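Local structure of fructosamine deglycase FrlB (3EUA) at residues V31-S36 / L58-E63; A38-S43 / L77-S82. The protein catalyses the conversion of fructosamine 6-phosphates to glucose 6-phosphate and a free amino acid. All blocks are in the same frame, centred on the assembly; numbering follows the deposited sequence.

Interaction 1: residues V31-S36 / L58-E63; sequences VACGGS and LYSANE
The carbonyl oxygen of Ala32 is approached by two donors from the neighbouring segment. Ala61 N comes within 2.9 Å of Ala32 O, but the N-H...O angle of 126° makes this a weak, bent hydrogen bond. Ser60 CA-H makes a second, bent contact with this oxygen, Ser60 CA lying 3.1 Å from Ala32 O. One residue earlier, Val31 CA lies 3.6 Å from Tyr59 O in a nearly straight CA-H...O contact (166° at the hydrogen). Together with the parallel pairings Val31–Tyr59 and Ala32–Ser60, these contacts place both strand ends side by side.

Apolar contacts converge on Ala61. Val31 has its CG1 branch opposite the backbone N (chi1 -173°), and this methyl, Val31 CG1, lies 3.6 Å from Ala61 CA, while Cys33 SG reaches 3.6 Å from Ala61 CB. Ser60 OG is hydrogen-bonded to Glu231 of the second subunit, as is Gly34 N.

Strands 27-32 and 55-60 thus end together in the SIS domain, each leading into a helix (35-38 and 61-67). Helix 88-99 covers Val31, Cys33 and Ala61 through Ala93, Thr90 and Glu89, and strand 76-82 flanks strand 27-32 on the side away from 55-60.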
ATOM      1  N   VAL A  31      -5.477  -5.303 -11.029  1.00 17.68           N
ATOM      2  CA  VAL A  31      -5.024  -4.066 -11.680  1.00 17.73           C
ATOM      3  C   VAL A  31      -6.130  -3.089 -12.022  1.00 17.86           C
ATOM      4  O   VAL A  31      -7.044  -3.383 -12.810  1.00 18.42           O
ATOM      5  CB  VAL A  31      -4.250  -4.429 -12.984  1.00 17.29           C
ATOM      6  CG1 VAL A  31      -3.617  -3.209 -13.603  1.00 17.82           C
ATOM      7  CG2 VAL A  31      -3.160  -5.480 -12.713  1.00 15.59           C
ATOM      8  N   ALA A  32      -6.038  -1.895 -11.466  1.00 17.77           N
ATOM      9  CA  ALA A  32      -7.045  -0.857 -11.715  1.00 18.12           C
ATOM     10  C   ALA A  32      -6.492   0.453 -11.196  1.00 18.79           C
ATOM     11  O   ALA A  32      -5.353   0.486 -10.728  1.00 19.19           O
ATOM     12  CB  ALA A  32      -8.351  -1.211 -11.002  1.00 17.31           C
ATOM     13  N   CYS A  33      -7.308   1.513 -11.239  1.00 19.37           N
ATOM     14  CA  CYS A  33      -6.926   2.803 -10.721  1.00 19.76           C
ATOM     15  C   CYS A  33      -7.900   3.369  -9.691  1.00 20.05           C
ATOM     16  O   CYS A  33      -9.111   3.200  -9.806  1.00 19.91           O
ATOM     17  CB  CYS A  33      -6.809   3.841 -11.842  1.00 21.57           C
ATOM     18  SG  CYS A  33      -5.549   3.461 -13.079  1.00 21.29           S
ATOM     19  N   GLY A  34      -7.337   4.056  -8.706  1.00 19.92           N
ATOM     20  CA  GLY A  34      -8.088   4.732  -7.657  1.00 20.48           C
ATOM     21  C   GLY A  34      -9.154   3.895  -6.983  1.00 20.67           C
ATOM     22  O   GLY A  34      -8.850   2.848  -6.432  1.00 21.36           O
ATOM     23  N   GLY A  35     -10.407   4.354  -7.057  1.00 20.91           N
ATOM     24  CA  GLY A  35     -11.535   3.655  -6.450  1.00 20.93           C
ATOM     25  C   GLY A  35     -11.670   2.229  -6.918  1.00 21.10           C
ATOM     26  O   GLY A  35     -12.043   1.316  -6.136  1.00 20.74           O
ATOM     27  N   SER A  36     -11.401   2.013  -8.200  1.00 21.43           N
ATOM     28  CA  SER A  36     -11.490   0.641  -8.758  1.00 21.62           C
ATOM     29  C   SER A  36     -10.383  -0.258  -8.276  1.00 21.51           C
ATOM     30  O   SER A  36     -10.556  -1.460  -8.332  1.00 22.41           O
ATOM     31  CB  SER A  36     -11.538   0.640 -10.275  1.00 21.80           C
ATOM     32  OG  SER A  36     -12.799   1.118 -10.670  1.00 22.65           O
ATOM     33  N   LEU A  58      -1.159  -6.680  -6.287  1.00 20.11           N
ATOM     34  CA  LEU A  58      -2.092  -5.612  -6.576  1.00 20.24           C
ATOM     35  C   LEU A  58      -1.351  -4.368  -6.911  1.00 20.12           C
ATOM     36  O   LEU A  58      -0.448  -3.975  -6.179  1.00 20.17           O
ATOM     37  CB  LEU A  58      -2.964  -5.373  -5.347  1.00 20.44           C
ATOM     38  CG  LEU A  58      -4.131  -4.373  -5.416  1.00 20.39           C
ATOM     39  CD1 LEU A  58      -5.218  -4.797  -4.485  1.00 20.78           C
ATOM     40  CD2 LEU A  58      -3.739  -2.952  -5.080  1.00 20.14           C
ATOM     41  N   TYR A  59      -1.715  -3.728  -8.016  1.00 20.18           N
ATOM     42  CA  TYR A  59      -1.043  -2.486  -8.433  1.00 20.66           C
ATOM     43  C   TYR A  59      -2.005  -1.545  -9.079  1.00 20.29           C
ATOM     44  O   TYR A  59      -3.017  -1.967  -9.632  1.00 20.94           O
ATOM     45  CB  TYR A  59       0.039  -2.737  -9.498  1.00 21.10           C
ATOM     46  CG  TYR A  59       1.076  -3.770  -9.135  1.00 22.19           C
ATOM     47  CD1 TYR A  59       2.107  -3.469  -8.256  1.00 22.30           C
ATOM     48  CD2 TYR A  59       1.023  -5.054  -9.679  1.00 23.08           C
ATOM     49  CE1 TYR A  59       3.041  -4.447  -7.904  1.00 23.42           C
ATOM     50  CE2 TYR A  59       1.974  -6.015  -9.352  1.00 22.45           C
ATOM     51  CZ  TYR A  59       2.974  -5.713  -8.458  1.00 23.00           C
ATOM     52  OH  TYR A  59       3.910  -6.681  -8.091  1.00 22.75           O
ATOM     53  N   SER A  60      -1.671  -0.269  -9.017  1.00 20.15           N
ATOM     54  CA  SER A  60      -2.379   0.757  -9.741  1.00 20.50           C
ATOM     55  C   SER A  60      -1.999   0.440 -11.201  1.00 20.20           C
ATOM     56  O   SER A  60      -0.901  -0.070 -11.438  1.00 20.46           O
ATOM     57  CB  SER A  60      -1.901   2.146  -9.325  1.00 21.53           C
ATOM     58  OG  SER A  60      -2.665   3.153  -9.973  1.00 23.59           O
ATOM     59  N   ALA A  61      -2.875   0.699 -12.162  1.00 19.25           N
ATOM     60  CA  ALA A  61      -2.622   0.261 -13.561  1.00 19.16           C
ATOM     61  C   ALA A  61      -1.344   0.733 -14.214  1.00 19.20           C
ATOM     62  O   ALA A  61      -0.695  -0.032 -14.919  1.00 18.32           O
ATOM     63  CB  ALA A  61      -3.793   0.616 -14.448  1.00 19.99           C
ATOM     64  N   ASN A  62      -0.971   1.998 -14.018  1.00 19.36           N
ATOM     65  CA  ASN A  62       0.226   2.486 -14.689  1.00 19.56           C
ATOM     66  C   ASN A  62       1.477   1.962 -13.969  1.00 19.10           C
ATOM     67  O   ASN A  62       2.500   1.731 -14.603  1.00 19.24           O
ATOM     68  CB  ASN A  62       0.208   4.016 -14.819  1.00 19.67           C
ATOM     69  CG  ASN A  62       0.565   4.462 -16.210  1.00 23.20           C
ATOM     70  OD1 ASN A  62       0.721   3.627 -17.100  1.00 24.95           O
ATOM     71  ND2 ASN A  62       0.641   5.782 -16.435  1.00 24.46           N
ATOM     72  N   GLU A  63       1.374   1.756 -12.647  1.00 19.02           N
ATOM     73  CA  GLU A  63       2.450   1.139 -11.883  1.00 18.50           C
ATOM     74  C   GLU A  63       2.653  -0.290 -12.412  1.00 18.05           C
ATOM     75  O   GLU A  63       3.745  -0.696 -12.624  1.00 18.30           O
ATOM     76  CB  GLU A  63       2.117   1.119 -10.390  1.00 18.56           C
ATOM     77  CG  GLU A  63       3.165   0.426  -9.503  1.00 18.50           C
ATOM     78  CD  GLU A  63       4.489   1.188  -9.342  1.00 19.76           C
ATOM     79  OE1 GLU A  63       4.478   2.440  -9.196  1.00 17.59           O
ATOM     80  OE2 GLU A  63       5.561   0.515  -9.295  1.00 17.75           O
TER

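Interaction 2: residues A38-S43 / L77-S82; sequences AIMYPS and LVILCS
Residues 38-43 run over one face of strand 77-82 without joining it: the closest pair of alpha carbons, Met40 CA and Cys81 CA, is 9.0 Å apart, a spacing that side chains must bridge. The backbone of the first segment folds through a type I turn from Ala38 to Tyr41, closed by Tyr41 N bonding to Ala38 O at 3.2 Å, and then enters helix 41-50. Within this turn Ile39 and Met40 both direct their beta carbons at the strand.

Met40, modelled as selenomethionine, carries most of the contact. Its CG is anti to the carbonyl carbon (chi1 -73°) and the chain is extended beyond it, so that the terminal methyl arrives end-on at the strand. There Met40 CE lies 3.4 Å from Cys81 CB, closer than a usual carbon-carbon contact, and 3.6 Å from Cys81 N. Met40 CE is also 3.8 Å from Ile79 O, with Ile79 CG2 as a looser neighbour. Alongside, Ile39 CD1 reaches Cys81 SG at 4.2 Å. Strand alternation explains the pattern: Ile79 and Cys81 face the turn, whereas Leu80 turns away and packs against Thr90, Ala93 and Ala94 of helix 88-99. The parallel sheet is thus covered on both faces, the alpha-beta-alpha layering of an SIS domain. Phe30 and Leu141, the latter from helix 137-153, also touch Met40, extending this apolar layer on the turn's side of the sheet.

The total buried area is modest, 165 Å², yet every touching residue is buried. Methyl groups meet a methylene, a sulfur and the peptide backbone, and no polar bond links the two segments. Cohesion here therefore probably rests on dispersion and the exclusion of water, and the tight Met40–Cys81 approach suggests a closely fitted methyl.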
ATOM      1  N   ALA A  38      -9.081   0.251  -5.189  1.00 19.88           N
ATOM      2  CA  ALA A  38      -9.442   0.066  -3.765  1.00 19.49           C
ATOM      3  C   ALA A  38     -10.398  -1.092  -3.539  1.00 19.78           C
ATOM      4  O   ALA A  38     -10.288  -1.793  -2.538  1.00 20.45           O
ATOM      5  CB  ALA A  38     -10.031   1.325  -3.200  1.00 19.76           C
ATOM      6  N   ILE A  39     -11.342  -1.312  -4.455  1.00 19.68           N
ATOM      7  CA  ILE A  39     -12.297  -2.413  -4.274  1.00 19.65           C
ATOM      8  C   ILE A  39     -11.635  -3.784  -4.328  1.00 20.16           C
ATOM      9  O   ILE A  39     -12.251  -4.774  -3.979  1.00 20.31           O
ATOM     10  CB  ILE A  39     -13.483  -2.408  -5.282  1.00 19.96           C
ATOM     11  CG1 ILE A  39     -13.073  -2.909  -6.684  1.00 20.83           C
ATOM     12  CG2 ILE A  39     -14.193  -1.031  -5.299  1.00 17.76           C
ATOM     13  CD1 ILE A  39     -14.314  -3.274  -7.540  1.00 20.61           C
HETATM   14  N   MSE A  40     -10.390  -3.849  -4.784  1.00 20.62           N
HETATM   15  CA  MSE A  40      -9.679  -5.128  -4.874  1.00 21.59           C
HETATM   16  C   MSE A  40      -8.875  -5.540  -3.648  1.00 20.99           C
HETATM   17  O   MSE A  40      -8.368  -6.674  -3.587  1.00 19.33           O
HETATM   18  CB  MSE A  40      -8.759  -5.124  -6.081  1.00 21.43           C
HETATM   19  CG  MSE A  40      -9.526  -5.241  -7.406  1.00 25.12           C
HETATM   20 SE   MSE A  40      -8.435  -4.896  -8.936  0.75 27.47          SE
HETATM   21  CE  MSE A  40      -9.897  -4.782 -10.159  1.00 26.89           C
ATOM     22  N   TYR A  41      -8.749  -4.640  -2.672  1.00 20.81           N
ATOM     23  CA  TYR A  41      -7.963  -4.929  -1.497  1.00 21.10           C
ATOM     24  C   TYR A  41      -8.509  -6.138  -0.736  1.00 20.44           C
ATOM     25  O   TYR A  41      -7.730  -6.990  -0.292  1.00 21.05           O
ATOM     26  CB  TYR A  41      -7.818  -3.704  -0.584  1.00 22.67           C
ATOM     27  CG  TYR A  41      -6.831  -2.671  -1.092  1.00 24.67           C
ATOM     28  CD1 TYR A  41      -6.941  -2.113  -2.358  1.00 26.79           C
ATOM     29  CD2 TYR A  41      -5.854  -2.173  -0.274  1.00 27.58           C
ATOM     30  CE1 TYR A  41      -6.050  -1.137  -2.797  1.00 28.43           C
ATOM     31  CE2 TYR A  41      -4.972  -1.184  -0.704  1.00 28.32           C
ATOM     32  CZ  TYR A  41      -5.075  -0.678  -1.957  1.00 27.99           C
ATOM     33  OH  TYR A  41      -4.199   0.295  -2.402  1.00 29.96           O
ATOM     34  N   PRO A  42      -9.832  -6.230  -0.555  1.00 20.20           N
ATOM     35  CA  PRO A  42     -10.403  -7.406   0.116  1.00 19.54           C
ATOM     36  C   PRO A  42     -10.089  -8.715  -0.634  1.00 19.75           C
ATOM     37  O   PRO A  42      -9.842  -9.739  -0.032  1.00 19.66           O
ATOM     38  CB  PRO A  42     -11.896  -7.134   0.067  1.00 19.69           C
ATOM     39  CG  PRO A  42     -12.014  -5.710  -0.121  1.00 19.83           C
ATOM     40  CD  PRO A  42     -10.861  -5.237  -0.869  1.00 20.18           C
ATOM     41  N   SER A  43     -10.093  -8.661  -1.967  1.00 20.03           N
ATOM     42  CA  SER A  43      -9.767  -9.859  -2.762  1.00 19.40           C
ATOM     43  C   SER A  43      -8.321 -10.301  -2.563  1.00 19.62           C
ATOM     44  O   SER A  43      -8.024 -11.500  -2.669  1.00 19.27           O
ATOM     45  CB  SER A  43     -10.076  -9.615  -4.225  1.00 19.94           C
ATOM     46  OG  SER A  43     -11.493  -9.542  -4.402  1.00 19.49           O
ATOM     47  N   LEU A  77      -3.260 -14.610 -14.377  1.00 19.05           N
ATOM     48  CA  LEU A  77      -4.624 -14.169 -14.491  1.00 18.79           C
ATOM     49  C   LEU A  77      -4.573 -12.705 -14.065  1.00 19.11           C
ATOM     50  O   LEU A  77      -4.013 -12.406 -12.978  1.00 18.95           O
ATOM     51  CB  LEU A  77      -5.510 -14.892 -13.500  1.00 19.03           C
ATOM     52  CG  LEU A  77      -6.956 -14.438 -13.367  1.00 20.50           C
ATOM     53  CD1 LEU A  77      -7.644 -14.509 -14.709  1.00 18.53           C
ATOM     54  CD2 LEU A  77      -7.691 -15.282 -12.292  1.00 19.03           C
ATOM     55  N   VAL A  78      -5.101 -11.797 -14.884  1.00 18.38           N
ATOM     56  CA  VAL A  78      -5.114 -10.375 -14.534  1.00 18.49           C
ATOM     57  C   VAL A  78      -6.579  -9.944 -14.464  1.00 18.67           C
ATOM     58  O   VAL A  78      -7.327 -10.128 -15.403  1.00 18.43           O
ATOM     59  CB  VAL A  78      -4.271  -9.545 -15.507  1.00 18.55           C
ATOM     60  CG1 VAL A  78      -4.289  -8.067 -15.135  1.00 17.97           C
ATOM     61  CG2 VAL A  78      -2.812 -10.051 -15.517  1.00 19.28           C
ATOM     62  N   ILE A  79      -6.986  -9.417 -13.321  1.00 18.80           N
ATOM     63  CA  ILE A  79      -8.338  -8.975 -13.114  1.00 19.63           C
ATOM     64  C   ILE A  79      -8.292  -7.455 -13.109  1.00 19.98           C
ATOM     65  O   ILE A  79      -7.567  -6.863 -12.286  1.00 18.18           O
ATOM     66  CB  ILE A  79      -8.911  -9.467 -11.772  1.00 19.55           C
ATOM     67  CG1 ILE A  79      -8.957 -10.995 -11.715  1.00 20.59           C
ATOM     68  CG2 ILE A  79     -10.335  -8.898 -11.557  1.00 20.17           C
ATOM     69  CD1 ILE A  79      -9.344 -11.549 -10.380  1.00 19.54           C
ATOM     70  N   LEU A  80      -9.027  -6.842 -14.041  1.00 20.56           N
ATOM     71  CA  LEU A  80      -9.067  -5.388 -14.169  1.00 20.44           C
ATOM     72  C   LEU A  80     -10.471  -4.830 -13.929  1.00 21.62           C
ATOM     73  O   LEU A  80     -11.482  -5.536 -14.080  1.00 22.04           O
ATOM     74  CB  LEU A  80      -8.530  -4.933 -15.536  1.00 21.17           C
ATOM     75  CG  LEU A  80      -7.167  -5.518 -15.924  1.00 20.25           C
ATOM     76  CD1 LEU A  80      -7.307  -6.668 -16.963  1.00 18.29           C
ATOM     77  CD2 LEU A  80      -6.285  -4.430 -16.446  1.00 20.43           C
ATOM     78  N   CYS A  81     -10.532  -3.566 -13.541  1.00 22.53           N
ATOM     79  CA  CYS A  81     -11.808  -2.916 -13.319  1.00 22.61           C
ATOM     80  C   CYS A  81     -11.739  -1.440 -13.676  1.00 21.92           C
ATOM     81  O   CYS A  81     -10.756  -0.763 -13.364  1.00 21.25           O
ATOM     82  CB  CYS A  81     -12.232  -3.076 -11.870  1.00 22.36           C
ATOM     83  SG  CYS A  81     -13.860  -2.370 -11.577  1.00 26.21           S
ATOM     84  N   SER A  82     -12.786  -0.965 -14.335  1.00 22.30           N
ATOM     85  CA  SER A  82     -12.967   0.431 -14.705  1.00 22.20           C
ATOM     86  C   SER A  82     -14.453   0.636 -14.869  1.00 22.76           C
ATOM     87  O   SER A  82     -15.069  -0.026 -15.701  1.00 23.51           O
ATOM     88  CB  SER A  82     -12.287   0.782 -16.029  1.00 21.95           C
ATOM     89  OG  SER A  82     -12.596   2.131 -16.406  1.00 20.47           O
TER

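The centres of interactions 1 and 2 lie 8 Å apart, and both belong to the first SIS domain. Their segments alternate along the chain (31-36, 38-43, 58-63, 77-82), so the two contacts are interlocked rather than nested. Strand 27-32 lies between strands 55-60 and 76-82 in the five-stranded parallel sheet; interaction 1 joins it to the former, while interaction 2 covers the latter. Direct evidence of their coupling is a probable hydrogen bond from Val31 N to Ile79 O (2.9 Å), with Ser36 CB packing 3.5 Å from Cys81 O. Interaction 1 also reaches the second subunit, whereas interaction 2 remains within the interior of its own chain.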